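Local coordinates for integrase (Bovine immunodeficiency virus, PDB 3KKS), which probably catalyses the insertion of retroviral DNA into the host genome, with the crystallised fragment comprising its catalytic core domain, at residues A[6-11]-A[83-88]. Numbering follows the deposited sequence.
Sequences QMDNTH and TGIPYN
The amide of Gln6 meets Ile85 at its oxygen end. Ile85 CD1 lies beyond Gln6 OE1, 3.0 Å away and tilted off the amide plane. Ile85 CG1 stands further out on the same side of that plane, 3.3 Å from Gln6 OE1. The first distance is short for carbon and oxygen, so its exact value is doubtful. Gln6 OE1 is buried here and has no hydrogen-bond partner in the model. At the nitrogen end, Gln6 NE2 donates to a water at 2.7 Å. The same water accepts from the backbone N of Tyr87 at 2.9 Å, joining strand to loop. The Gln6 chain is extended, with CG anti to the backbone N (chi1 173°), which carries the amide out to the loop.

The carboxylate of Asp8 faces the same methyl with both its oxygens: Ile85 CD1 is 3.6 Å from Asp8 OD1 and 4.0 Å from Asp8 OD2. No hydrogen bond links the segments directly. Gln92 and His58 also touch both Gln6 and Ile85.

The peptide before Pro86 is cis, and Asn88 caps helix 89-109 through Ser91 N. Asp8 also lies close to Asp60. This pair is consistent with the two aspartates of the integrase DDE motif, and 83-88 with the start of the active-site loop, in an RNase H-like fold.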
ATOM      1  N   GLN A   6       0.556   4.177   4.381  1.00 26.04           N
ATOM      2  CA  GLN A   6      -0.244   5.217   3.761  1.00 26.84           C
ATOM      3  C   GLN A   6      -0.924   4.610   2.547  1.00 27.83           C
ATOM      4  O   GLN A   6      -0.283   3.952   1.721  1.00 27.72           O
ATOM      5  CB  GLN A   6       0.603   6.410   3.321  1.00 28.72           C
ATOM      6  CG  GLN A   6      -0.219   7.415   2.525  1.00 30.74           C
ATOM      7  CD  GLN A   6       0.418   8.783   2.449  1.00 35.46           C
ATOM      8  OE1 GLN A   6       0.051   9.600   1.595  1.00 36.02           O
ATOM      9  NE2 GLN A   6       1.370   9.051   3.349  1.00 33.10           N
ATOM     10  N   MET A   7      -2.224   4.838   2.444  1.00 26.26           N
ATOM     11  CA  MET A   7      -3.005   4.292   1.356  1.00 27.51           C
ATOM     12  C   MET A   7      -3.596   5.357   0.459  1.00 29.12           C
ATOM     13  O   MET A   7      -3.881   6.470   0.893  1.00 28.06           O
ATOM     14  CB  MET A   7      -4.130   3.435   1.923  1.00 27.46           C
ATOM     15  CG  MET A   7      -5.002   4.165   2.921  1.00 26.67           C
ATOM     16  SD  MET A   7      -6.332   3.129   3.581  1.00 28.93           S
ATOM     17  CE  MET A   7      -7.069   4.307   4.769  1.00 26.12           C
ATOM     18  N   ASP A   8      -3.785   4.984  -0.801  1.00 31.05           N
ATOM     19  CA  ASP A   8      -4.354   5.862  -1.810  1.00 33.51           C
ATOM     20  C   ASP A   8      -4.938   4.986  -2.904  1.00 32.95           C
ATOM     21  O   ASP A   8      -4.556   3.826  -3.065  1.00 31.12           O
ATOM     22  CB  ASP A   8      -3.275   6.761  -2.430  1.00 36.17           C
ATOM     23  CG  ASP A   8      -2.808   7.857  -1.490  1.00 40.09           C
ATOM     24  OD1 ASP A   8      -3.636   8.735  -1.145  1.00 44.47           O
ATOM     25  OD2 ASP A   8      -1.616   7.844  -1.101  1.00 38.82           O
ATOM     26  N   ASN A   9      -5.885   5.546  -3.639  1.00 32.94           N
ATOM     27  CA  ASN A   9      -6.491   4.847  -4.748  1.00 34.04           C
ATOM     28  C   ASN A   9      -5.865   5.460  -5.979  1.00 33.72           C
ATOM     29  O   ASN A   9      -5.635   6.666  -6.024  1.00 32.59           O
ATOM     30  CB  ASN A   9      -8.000   5.068  -4.772  1.00 34.22           C
ATOM     31  CG  ASN A   9      -8.700   4.329  -3.668  1.00 35.63           C
ATOM     32  OD1 ASN A   9      -8.444   3.149  -3.445  1.00 34.45           O
ATOM     33  ND2 ASN A   9      -9.598   5.012  -2.970  1.00 37.83           N
ATOM     34  N   THR A  10      -5.559   4.631  -6.965  1.00 33.21           N
ATOM     35  CA  THR A  10      -4.974   5.142  -8.187  1.00 34.11           C
ATOM     36  C   THR A  10      -5.671   4.483  -9.351  1.00 34.46           C
ATOM     37  O   THR A  10      -6.495   3.589  -9.175  1.00 34.28           O
ATOM     38  CB  THR A  10      -3.479   4.821  -8.294  1.00 34.52           C
ATOM     39  OG1 THR A  10      -3.302   3.402  -8.376  1.00 34.62           O
ATOM     40  CG2 THR A  10      -2.737   5.353  -7.090  1.00 36.62           C
ATOM     41  N   HIS A  11      -5.325   4.933 -10.544  1.00 34.65           N
ATOM     42  CA  HIS A  11      -5.900   4.385 -11.751  1.00 36.54           C
ATOM     43  C   HIS A  11      -4.812   3.984 -12.709  1.00 37.11           C
ATOM     44  O   HIS A  11      -3.797   4.653 -12.859  1.00 37.37           O
ATOM     45  CB  HIS A  11      -6.800   5.410 -12.435  1.00 37.69           C
ATOM     46  CG  HIS A  11      -7.935   5.868 -11.588  1.00 37.29           C
ATOM     47  ND1 HIS A  11      -9.223   5.403 -11.744  1.00 40.41           N
ATOM     48  CD2 HIS A  11      -7.966   6.715 -10.527  1.00 38.39           C
ATOM     49  CE1 HIS A  11      -9.995   5.936 -10.818  1.00 38.73           C
ATOM     50  NE2 HIS A  11      -9.261   6.734 -10.067  1.00 39.00           N
ATOM     51  N   THR A  83      -5.442  11.785   8.663  1.00 44.68           N
ATOM     52  CA  THR A  83      -5.785  12.249   7.324  1.00 48.20           C
ATOM     53  C   THR A  83      -5.065  13.545   6.943  1.00 49.66           C
ATOM     54  O   THR A  83      -4.477  14.218   7.789  1.00 49.23           O
ATOM     55  CB  THR A  83      -7.318  12.452   7.216  1.00 48.32           C
ATOM     56  OG1 THR A  83      -7.978  11.210   7.490  1.00 48.97           O
ATOM     57  CG2 THR A  83      -7.715  12.923   5.825  1.00 49.33           C
ATOM     58  N   GLY A  84      -5.104  13.879   5.657  1.00 51.41           N
ATOM     59  CA  GLY A  84      -4.465  15.092   5.189  1.00 55.36           C
ATOM     60  C   GLY A  84      -2.998  14.933   4.848  1.00 57.04           C
ATOM     61  O   GLY A  84      -2.125  15.234   5.660  1.00 58.01           O
ATOM     62  N   ILE A  85      -2.725  14.454   3.640  1.00 59.13           N
ATOM     63  CA  ILE A  85      -1.355  14.270   3.183  1.00 60.33           C
ATOM     64  C   ILE A  85      -0.659  15.636   3.152  1.00 61.05           C
ATOM     65  O   ILE A  85      -1.265  16.642   2.777  1.00 60.81           O
ATOM     66  CB  ILE A  85      -1.338  13.629   1.775  1.00 60.57           C
ATOM     67  CG1 ILE A  85      -1.958  12.229   1.851  1.00 61.08           C
ATOM     68  CG2 ILE A  85       0.086  13.559   1.235  1.00 60.81           C
ATOM     69  CD1 ILE A  85      -2.030  11.502   0.524  1.00 62.58           C
ATOM     70  N   PRO A  86       0.626  15.688   3.543  1.00 61.89           N
ATOM     71  CA  PRO A  86       1.447  14.560   4.000  1.00 61.79           C
ATOM     72  C   PRO A  86       1.374  14.291   5.499  1.00 61.38           C
ATOM     73  O   PRO A  86       0.608  14.919   6.235  1.00 60.91           O
ATOM     74  CB  PRO A  86       2.873  14.968   3.594  1.00 62.34           C
ATOM     75  CG  PRO A  86       2.700  16.222   2.738  1.00 62.72           C
ATOM     76  CD  PRO A  86       1.475  16.864   3.303  1.00 61.79           C
ATOM     77  N   TYR A  87       2.185  13.335   5.932  1.00 61.08           N
ATOM     78  CA  TYR A  87       2.288  12.983   7.337  1.00 61.79           C
ATOM     79  C   TYR A  87       3.582  13.676   7.748  1.00 62.12           C
ATOM     80  O   TYR A  87       3.586  14.558   8.606  1.00 62.89           O
ATOM     81  CB  TYR A  87       2.420  11.468   7.513  1.00 61.00           C
ATOM     82  CG  TYR A  87       2.352  11.033   8.958  1.00 59.86           C
ATOM     83  CD1 TYR A  87       1.167  11.154   9.683  1.00 59.51           C
ATOM     84  CD2 TYR A  87       3.476  10.528   9.611  1.00 59.75           C
ATOM     85  CE1 TYR A  87       1.104  10.790  11.028  1.00 58.72           C
ATOM     86  CE2 TYR A  87       3.425  10.161  10.955  1.00 59.25           C
ATOM     87  CZ  TYR A  87       2.237  10.291  11.657  1.00 58.95           C
ATOM     88  OH  TYR A  87       2.182   9.924  12.987  1.00 58.78           O
ATOM     89  N   ASN A  88       4.673  13.268   7.105  1.00 61.86           N
ATOM     90  CA  ASN A  88       5.992  13.851   7.332  1.00 61.19           C
ATOM     91  C   ASN A  88       6.755  13.787   6.006  1.00 60.26           C
ATOM     92  O   ASN A  88       6.623  12.822   5.253  1.00 60.30           O
ATOM     93  CB  ASN A  88       6.749  13.106   8.441  1.00 61.87           C
ATOM     94  CG  ASN A  88       7.375  11.811   7.967  1.00 62.81           C
ATOM     95  OD1 ASN A  88       8.284  11.814   7.135  1.00 63.75           O
ATOM     96  ND2 ASN A  88       6.896  10.692   8.503  1.00 63.30           N
TER
HETATM   97  O   HOH W   1       2.884  11.060   4.192  1.00 34.06           O